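Local coordinates for hypothetical protein (Pseudomonas aeruginosa, PDB 2H9F) that probably isomerises methylaconitate as a PrpF-type isomerase, at residues D302-A316 and A340-S354. Sequence-based numbering, arbitrary orientation.
Sequences DLLVRALSMGKLHHA and AGGGERSAVRFGHPS. With SO4 (sulfate ion), chain G.
A short parallel beta ladder joins strand 303-309 to strand 347-352: Gly351 N donates to Leu303 O (2.9 Å) and Gly351 O accepts from Val305 N (3.1 Å), so Gly351 bonds with both residues flanking Leu304. The pairing starts at Asp302, which grips Arg349 twice. Asp302 N reaches Arg349 O at 2.7 Å, while Asp302 OD2 takes Arg349 N at 2.8 Å through its anti lone pair, nearly straight at 174°. The strand directions differ by 51°, and past Val305 and Gly351 side chains take over. Arg306, bent at chi2 (-70°), lays its guanidinium face over Pro353 N; NH1 donates to Val305 O and weakly to Gly351 O, while NE and NH2 are held by the carbonyls of Glu235 and Thr234. Ala316 CB makes a CH-pi contact over the His352 ring, 3.8 Å from its centroid, and Ser354 OG donates to His315 O from above the carbonyl plane (2.8 Å). On one sheet face, Leu303 CD2 meets Phe350 CB at 3.6 Å, and Val305 CG2 packs on the same CB. Ile325 of helix 319-330 touches Val305 and Phe350 there, while strand 278-283 pairs antiparallel with strand 303-309, and 355-366 with 347-352.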
ATOM      1  N   ASP A 302       3.729 -35.763  -6.692  1.00 34.77           N
ATOM      2  CA  ASP A 302       2.902 -36.741  -7.373  1.00 34.24           C
ATOM      3  C   ASP A 302       2.912 -36.559  -8.888  1.00 35.54           C
ATOM      4  O   ASP A 302       2.702 -37.515  -9.625  1.00 36.44           O
ATOM      5  CB  ASP A 302       1.472 -36.658  -6.847  1.00 34.01           C
ATOM      6  CG  ASP A 302       1.351 -37.039  -5.376  1.00 36.96           C
ATOM      7  OD1 ASP A 302       1.606 -38.225  -5.024  1.00 42.62           O
ATOM      8  OD2 ASP A 302       0.993 -36.167  -4.549  1.00 35.84           O
ATOM      9  N   LEU A 303       3.122 -35.331  -9.367  1.00 33.48           N
ATOM     10  CA  LEU A 303       3.204 -35.074 -10.784  1.00 33.30           C
ATOM     11  C   LEU A 303       3.819 -33.697 -11.027  1.00 35.92           C
ATOM     12  O   LEU A 303       4.020 -32.917 -10.100  1.00 34.42           O
ATOM     13  CB  LEU A 303       1.826 -35.094 -11.400  1.00 34.62           C
ATOM     14  CG  LEU A 303       0.853 -33.974 -11.049  1.00 37.08           C
ATOM     15  CD1 LEU A 303      -0.278 -33.996 -12.064  1.00 30.34           C
ATOM     16  CD2 LEU A 303       0.333 -34.028  -9.579  1.00 33.19           C
ATOM     17  N   LEU A 304       4.113 -33.418 -12.286  1.00 34.57           N
ATOM     18  CA  LEU A 304       4.596 -32.102 -12.702  1.00 33.44           C
ATOM     19  C   LEU A 304       3.465 -31.471 -13.474  1.00 32.48           C
ATOM     20  O   LEU A 304       2.816 -32.160 -14.228  1.00 32.07           O
ATOM     21  CB  LEU A 304       5.757 -32.233 -13.660  1.00 34.63           C
ATOM     22  CG  LEU A 304       7.062 -32.835 -13.072  1.00 31.51           C
ATOM     23  CD1 LEU A 304       7.927 -33.403 -14.211  1.00 36.46           C
ATOM     24  CD2 LEU A 304       7.754 -31.753 -12.277  1.00 34.31           C
ATOM     25  N   VAL A 305       3.309 -30.172 -13.319  1.00 32.29           N
ATOM     26  CA  VAL A 305       2.374 -29.396 -14.130  1.00 34.20           C
ATOM     27  C   VAL A 305       3.052 -28.064 -14.503  1.00 36.77           C
ATOM     28  O   VAL A 305       3.765 -27.456 -13.702  1.00 39.43           O
ATOM     29  CB  VAL A 305       1.062 -29.123 -13.427  1.00 34.12           C
ATOM     30  CG1 VAL A 305       0.043 -28.456 -14.423  1.00 27.78           C
ATOM     31  CG2 VAL A 305       0.451 -30.408 -12.859  1.00 34.87           C
ATOM     32  N   ARG A 306       2.857 -27.663 -15.758  1.00 40.36           N
ATOM     33  CA  ARG A 306       3.309 -26.372 -16.258  1.00 38.25           C
ATOM     34  C   ARG A 306       2.126 -25.730 -16.979  1.00 39.09           C
ATOM     35  O   ARG A 306       1.494 -26.372 -17.819  1.00 38.81           O
ATOM     36  CB  ARG A 306       4.465 -26.585 -17.230  1.00 39.09           C
ATOM     37  CG  ARG A 306       5.768 -27.224 -16.636  1.00 39.83           C
ATOM     38  CD  ARG A 306       6.439 -26.243 -15.716  1.00 38.93           C
ATOM     39  NE  ARG A 306       7.697 -26.703 -15.139  1.00 40.40           N
ATOM     40  CZ  ARG A 306       7.833 -27.382 -14.002  1.00 40.98           C
ATOM     41  NH1 ARG A 306       6.788 -27.822 -13.319  1.00 44.31           N
ATOM     42  NH2 ARG A 306       9.052 -27.672 -13.572  1.00 38.68           N
ATOM     43  N   ALA A 307       1.816 -24.473 -16.658  1.00 38.64           N
ATOM     44  CA  ALA A 307       0.688 -23.801 -17.279  1.00 38.86           C
ATOM     45  C   ALA A 307       1.100 -22.487 -17.882  1.00 38.07           C
ATOM     46  O   ALA A 307       1.976 -21.820 -17.380  1.00 34.10           O
ATOM     47  CB  ALA A 307      -0.457 -23.609 -16.264  1.00 37.70           C
ATOM     48  N   LEU A 308       0.429 -22.106 -18.963  1.00 39.54           N
ATOM     49  CA  LEU A 308       0.614 -20.790 -19.554  1.00 39.41           C
ATOM     50  C   LEU A 308      -0.577 -19.934 -19.177  1.00 40.45           C
ATOM     51  O   LEU A 308      -1.705 -20.417 -19.134  1.00 35.89           O
ATOM     52  CB  LEU A 308       0.716 -20.865 -21.085  1.00 39.04           C
ATOM     53  CG  LEU A 308       2.016 -21.427 -21.651  1.00 41.35           C
ATOM     54  CD1 LEU A 308       1.935 -22.918 -21.725  1.00 40.77           C
ATOM     55  CD2 LEU A 308       2.345 -20.869 -23.043  1.00 39.19           C
ATOM     56  N   SER A 309      -0.321 -18.663 -18.886  1.00 39.47           N
ATOM     57  CA  SER A 309      -1.412 -17.686 -18.791  1.00 38.84           C
ATOM     58  C   SER A 309      -1.065 -16.464 -19.665  1.00 38.24           C
ATOM     59  O   SER A 309       0.077 -16.007 -19.697  1.00 37.75           O
ATOM     60  CB  SER A 309      -1.655 -17.247 -17.347  1.00 38.90           C
ATOM     61  OG  SER A 309      -2.816 -16.413 -17.273  1.00 37.54           O
HETATM   62  N   MSE A 310      -2.048 -15.978 -20.403  1.00 37.99           N
HETATM   63  CA  MSE A 310      -1.832 -14.824 -21.267  1.00 39.19           C
HETATM   64  C   MSE A 310      -0.569 -15.007 -22.114  1.00 38.11           C
HETATM   65  O   MSE A 310       0.224 -14.082 -22.275  1.00 39.69           O
HETATM   66  CB  MSE A 310      -1.752 -13.545 -20.423  1.00 38.87           C
HETATM   67  CG  MSE A 310      -2.951 -13.358 -19.489  1.00 40.98           C
HETATM   68 SE   MSE A 310      -4.586 -13.309 -20.490  0.70 46.84          SE
HETATM   69  CE  MSE A 310      -4.357 -11.541 -21.157  1.00 38.35           C
ATOM     70  N   GLY A 311      -0.384 -16.205 -22.650  1.00 34.93           N
ATOM     71  CA  GLY A 311       0.628 -16.422 -23.676  1.00 38.25           C
ATOM     72  C   GLY A 311       2.031 -16.646 -23.159  1.00 38.64           C
ATOM     73  O   GLY A 311       2.988 -16.649 -23.936  1.00 43.80           O
ATOM     74  N   LYS A 312       2.181 -16.825 -21.853  1.00 39.15           N
ATOM     75  CA  LYS A 312       3.504 -17.038 -21.269  1.00 37.04           C
ATOM     76  C   LYS A 312       3.462 -18.120 -20.193  1.00 37.42           C
ATOM     77  O   LYS A 312       2.465 -18.279 -19.500  1.00 34.78           O
ATOM     78  CB  LYS A 312       4.000 -15.741 -20.649  1.00 39.65           C
ATOM     79  CG  LYS A 312       4.328 -14.601 -21.656  1.00 42.19           C
ATOM     80  CD  LYS A 312       5.641 -14.843 -22.424  1.00 47.01           C
ATOM     81  CE  LYS A 312       6.031 -13.650 -23.329  1.00 48.21           C
ATOM     82  NZ  LYS A 312       7.036 -12.722 -22.702  1.00 53.25           N
ATOM     83  N   LEU A 313       4.544 -18.883 -20.046  1.00 35.56           N
ATOM     84  CA  LEU A 313       4.624 -19.859 -18.958  1.00 36.41           C
ATOM     85  C   LEU A 313       4.540 -19.125 -17.609  1.00 37.81           C
ATOM     86  O   LEU A 313       5.298 -18.173 -17.371  1.00 38.81           O
ATOM     87  CB  LEU A 313       5.971 -20.634 -19.009  1.00 34.95           C
ATOM     88  CG  LEU A 313       6.017 -21.886 -18.133  1.00 36.41           C
ATOM     89  CD1 LEU A 313       5.000 -22.923 -18.604  1.00 36.46           C
ATOM     90  CD2 LEU A 313       7.424 -22.450 -18.145  1.00 34.87           C
ATOM     91  N   HIS A 314       3.614 -19.550 -16.747  1.00 39.84           N
ATOM     92  CA  HIS A 314       3.465 -18.988 -15.400  1.00 38.50           C
ATOM     93  C   HIS A 314       4.591 -19.472 -14.480  1.00 37.95           C
ATOM     94  O   HIS A 314       5.045 -20.587 -14.620  1.00 39.60           O
ATOM     95  CB  HIS A 314       2.116 -19.378 -14.839  1.00 39.56           C
ATOM     96  CG  HIS A 314       1.694 -18.572 -13.653  1.00 42.70           C
ATOM     97  ND1 HIS A 314       2.150 -18.829 -12.379  1.00 41.81           N
ATOM     98  CD2 HIS A 314       0.834 -17.530 -13.546  1.00 43.83           C
ATOM     99  CE1 HIS A 314       1.602 -17.974 -11.538  1.00 42.94           C
ATOM    100  NE2 HIS A 314       0.790 -17.182 -12.219  1.00 43.87           N
ATOM    101  N   HIS A 315       5.032 -18.621 -13.546  1.00 38.55           N
ATOM    102  CA  HIS A 315       6.189 -18.892 -12.657  1.00 37.76           C
ATOM    103  C   HIS A 315       5.916 -19.929 -11.572  1.00 37.95           C
ATOM    104  O   HIS A 315       6.855 -20.489 -10.964  1.00 39.76           O
ATOM    105  CB  HIS A 315       6.698 -17.581 -11.962  1.00 39.36           C
ATOM    106  CG  HIS A 315       5.872 -17.133 -10.776  1.00 41.49           C
ATOM    107  ND1 HIS A 315       4.638 -16.514 -10.902  1.00 45.63           N
ATOM    108  CD2 HIS A 315       6.107 -17.223  -9.442  1.00 43.24           C
ATOM    109  CE1 HIS A 315       4.154 -16.249  -9.697  1.00 46.40           C
ATOM    110  NE2 HIS A 315       5.024 -16.674  -8.794  1.00 45.09           N
ATOM    111  N   ALA A 316       4.647 -20.122 -11.276  1.00 38.05           N
ATOM    112  CA  ALA A 316       4.216 -21.063 -10.276  1.00 38.16           C
ATOM    113  C   ALA A 316       2.886 -21.670 -10.802  1.00 38.59           C
ATOM    114  O   ALA A 316       2.879 -22.356 -11.821  1.00 40.08           O
ATOM    115  CB  ALA A 316       4.058 -20.340  -8.943  1.00 38.41           C
ATOM    116  N   ALA A 340      -0.401 -38.369 -12.218  1.00 39.76           N
ATOM    117  CA  ALA A 340      -0.226 -38.516 -10.769  1.00 37.55           C
ATOM    118  C   ALA A 340      -0.193 -39.981 -10.285  1.00 37.38           C
ATOM    119  O   ALA A 340      -0.074 -40.210  -9.099  1.00 37.02           O
ATOM    120  CB  ALA A 340      -1.364 -37.785 -10.089  1.00 37.12           C
ATOM    121  N   GLY A 341      -0.350 -40.967 -11.177  1.00 36.80           N
ATOM    122  CA  GLY A 341      -0.242 -42.378 -10.788  1.00 36.07           C
ATOM    123  C   GLY A 341      -1.516 -43.184 -10.944  1.00 35.27           C
ATOM    124  O   GLY A 341      -1.516 -44.427 -10.792  1.00 37.43           O
ATOM    125  N   GLY A 342      -2.609 -42.500 -11.240  1.00 32.83           N
ATOM    126  CA  GLY A 342      -3.883 -43.156 -11.440  1.00 33.31           C
ATOM    127  C   GLY A 342      -4.582 -43.519 -10.149  1.00 33.07           C
ATOM    128  O   GLY A 342      -4.118 -43.236  -9.061  1.00 31.96           O
ATOM    129  N   GLY A 343      -5.716 -44.186 -10.273  1.00 33.34           N
ATOM    130  CA  GLY A 343      -6.472 -44.561  -9.099  1.00 31.89           C
ATOM    131  C   GLY A 343      -6.931 -43.384  -8.272  1.00 33.02           C
ATOM    132  O   GLY A 343      -7.195 -42.297  -8.781  1.00 32.72           O
ATOM    133  N   GLU A 344      -7.020 -43.607  -6.973  1.00 33.69           N
ATOM    134  CA  GLU A 344      -7.543 -42.598  -6.088  1.00 35.42           C
ATOM    135  C   GLU A 344      -6.472 -41.525  -5.879  1.00 34.29           C
ATOM    136  O   GLU A 344      -5.347 -41.833  -5.506  1.00 32.67           O
ATOM    137  CB  GLU A 344      -7.908 -43.244  -4.758  1.00 33.67           C
ATOM    138  CG  GLU A 344      -8.819 -42.410  -3.877  1.00 36.92           C
ATOM    139  CD  GLU A 344      -8.959 -43.004  -2.476  1.00 41.41           C
ATOM    140  OE1 GLU A 344      -9.129 -44.240  -2.352  1.00 43.68           O
ATOM    141  OE2 GLU A 344      -8.933 -42.226  -1.503  1.00 54.16           O
ATOM    142  N   ARG A 345      -6.820 -40.276  -6.133  1.00 33.76           N
ATOM    143  CA  ARG A 345      -5.889 -39.144  -5.967  1.00 36.69           C
ATOM    144  C   ARG A 345      -6.666 -37.941  -5.460  1.00 34.83           C
ATOM    145  O   ARG A 345      -6.705 -36.906  -6.094  1.00 38.29           O
ATOM    146  CB  ARG A 345      -5.149 -38.777  -7.269  1.00 37.55           C
ATOM    147  CG  ARG A 345      -4.243 -39.844  -7.880  1.00 37.76           C
ATOM    148  CD  ARG A 345      -3.013 -40.234  -7.050  1.00 40.01           C
ATOM    149  NE  ARG A 345      -2.654 -41.581  -7.509  1.00 51.92           N
ATOM    150  CZ  ARG A 345      -1.565 -42.291  -7.174  1.00 54.10           C
ATOM    151  NH1 ARG A 345      -0.623 -41.766  -6.397  1.00 56.41           N
ATOM    152  NH2 ARG A 345      -1.412 -43.536  -7.658  1.00 44.19           N
ATOM    153  N   SER A 346      -7.258 -38.068  -4.285  1.00 37.10           N
ATOM    154  CA  SER A 346      -8.077 -36.999  -3.755  1.00 39.94           C
ATOM    155  C   SER A 346      -7.274 -35.808  -3.165  1.00 39.25           C
ATOM    156  O   SER A 346      -7.841 -34.786  -2.792  1.00 35.95           O
ATOM    157  CB  SER A 346      -9.011 -37.587  -2.719  1.00 43.50           C
ATOM    158  OG  SER A 346      -8.274 -38.013  -1.602  1.00 46.48           O
ATOM    159  N   ALA A 347      -5.961 -35.972  -3.067  1.00 37.29           N
ATOM    160  CA  ALA A 347      -5.025 -34.880  -2.785  1.00 37.53           C
ATOM    161  C   ALA A 347      -3.768 -35.201  -3.570  1.00 37.76           C
ATOM    162  O   ALA A 347      -3.324 -36.342  -3.549  1.00 36.72           O
ATOM    163  CB  ALA A 347      -4.683 -34.822  -1.303  1.00 36.61           C
ATOM    164  N   VAL A 348      -3.187 -34.198  -4.222  1.00 37.00           N
ATOM    165  CA  VAL A 348      -1.921 -34.355  -4.915  1.00 37.89           C
ATOM    166  C   VAL A 348      -1.017 -33.167  -4.652  1.00 35.88           C
ATOM    167  O   VAL A 348      -1.492 -32.045  -4.521  1.00 33.68           O
ATOM    168  CB  VAL A 348      -2.111 -34.461  -6.465  1.00 37.07           C
ATOM    169  CG1 VAL A 348      -2.761 -35.835  -6.869  1.00 34.93           C
ATOM    170  CG2 VAL A 348      -2.849 -33.281  -6.973  1.00 37.79           C
ATOM    171  N   ARG A 349       0.293 -33.427  -4.578  1.00 37.08           N
ATOM    172  CA  ARG A 349       1.309 -32.378  -4.576  1.00 33.73           C
ATOM    173  C   ARG A 349       1.978 -32.343  -5.956  1.00 35.77           C
ATOM    174  O   ARG A 349       2.632 -33.298  -6.364  1.00 36.87           O
ATOM    175  CB  ARG A 349       2.352 -32.640  -3.486  1.00 37.23           C
ATOM    176  CG  ARG A 349       3.397 -31.543  -3.382  1.00 36.60           C
ATOM    177  CD  ARG A 349       4.363 -31.779  -2.250  1.00 36.37           C
ATOM    178  NE  ARG A 349       3.714 -31.597  -0.964  1.00 39.54           N
ATOM    179  CZ  ARG A 349       3.442 -30.403  -0.416  1.00 46.06           C
ATOM    180  NH1 ARG A 349       3.761 -29.266  -1.041  1.00 43.34           N
ATOM    181  NH2 ARG A 349       2.818 -30.344   0.760  1.00 44.49           N
ATOM    182  N   PHE A 350       1.818 -31.241  -6.674  1.00 37.53           N
ATOM    183  CA  PHE A 350       2.453 -31.062  -7.984  1.00 37.73           C
ATOM    184  C   PHE A 350       3.647 -30.099  -7.938  1.00 37.41           C
ATOM    185  O   PHE A 350       3.726 -29.185  -7.086  1.00 35.00           O
ATOM    186  CB  PHE A 350       1.444 -30.643  -9.068  1.00 36.95           C
ATOM    187  CG  PHE A 350       0.833 -29.306  -8.864  1.00 39.72           C
ATOM    188  CD1 PHE A 350      -0.346 -29.161  -8.138  1.00 37.97           C
ATOM    189  CD2 PHE A 350       1.380 -28.184  -9.471  1.00 42.04           C
ATOM    190  CE1 PHE A 350      -0.937 -27.911  -7.947  1.00 37.20           C
ATOM    191  CE2 PHE A 350       0.791 -26.927  -9.305  1.00 33.01           C
ATOM    192  CZ  PHE A 350      -0.386 -26.799  -8.533  1.00 39.89           C
ATOM    193  N   GLY A 351       4.581 -30.355  -8.849  1.00 36.27           N
ATOM    194  CA  GLY A 351       5.790 -29.575  -8.976  1.00 37.57           C
ATOM    195  C   GLY A 351       5.537 -28.563 -10.061  1.00 36.71           C
ATOM    196  O   GLY A 351       5.212 -28.948 -11.163  1.00 36.17           O
ATOM    197  N   HIS A 352       5.685 -27.273  -9.748  1.00 36.98           N
ATOM    198  CA  HIS A 352       5.573 -26.216 -10.759  1.00 36.64           C
ATOM    199  C   HIS A 352       6.948 -25.561 -10.862  1.00 35.28           C
ATOM    200  O   HIS A 352       7.841 -25.991 -10.176  1.00 39.85           O
ATOM    201  CB  HIS A 352       4.449 -25.244 -10.413  1.00 36.13           C
ATOM    202  CG  HIS A 352       4.596 -24.573  -9.087  1.00 39.37           C
ATOM    203  ND1 HIS A 352       5.626 -23.700  -8.802  1.00 39.69           N
ATOM    204  CD2 HIS A 352       3.849 -24.662  -7.959  1.00 39.39           C
ATOM    205  CE1 HIS A 352       5.500 -23.281  -7.553  1.00 41.67           C
ATOM    206  NE2 HIS A 352       4.420 -23.833  -7.025  1.00 37.99           N
ATOM    207  N   PRO A 353       7.144 -24.562 -11.753  1.00 35.53           N
ATOM    208  CA  PRO A 353       8.496 -24.025 -11.936  1.00 38.00           C
ATOM    209  C   PRO A 353       9.231 -23.539 -10.692  1.00 36.97           C
ATOM    210  O   PRO A 353      10.464 -23.616 -10.644  1.00 38.65           O
ATOM    211  CB  PRO A 353       8.280 -22.865 -12.913  1.00 38.54           C
ATOM    212  CG  PRO A 353       7.109 -23.282 -13.690  1.00 37.02           C
ATOM    213  CD  PRO A 353       6.205 -23.924 -12.687  1.00 37.97           C
ATOM    214  N   SER A 354       8.514 -23.035  -9.698  1.00 36.61           N
ATOM    215  CA  SER A 354       9.159 -22.404  -8.561  1.00 40.57           C
ATOM    216  C   SER A 354       9.019 -23.148  -7.214  1.00 42.06           C
ATOM    217  O   SER A 354       9.419 -22.646  -6.151  1.00 44.10           O
ATOM    218  CB  SER A 354       8.686 -20.945  -8.455  1.00 37.95           C
ATOM    219  OG  SER A 354       7.326 -20.855  -8.185  1.00 47.14           O
TER
HETATM  220  S   SO4 G 401       2.598 -34.214   1.161  1.00121.58           S
HETATM  221  O1  SO4 G 401       2.384 -34.436  -0.277  1.00121.26           O
HETATM  222  O2  SO4 G 401       1.391 -33.662   1.794  1.00120.19           O
HETATM  223  O3  SO4 G 401       2.927 -35.501   1.770  1.00122.57           O
HETATM  224  O4  SO4 G 401       3.737 -33.326   1.389  1.00119.46           O
HETATM  225  O   HOH W   1       2.494 -40.151  -8.594  1.00 39.54           O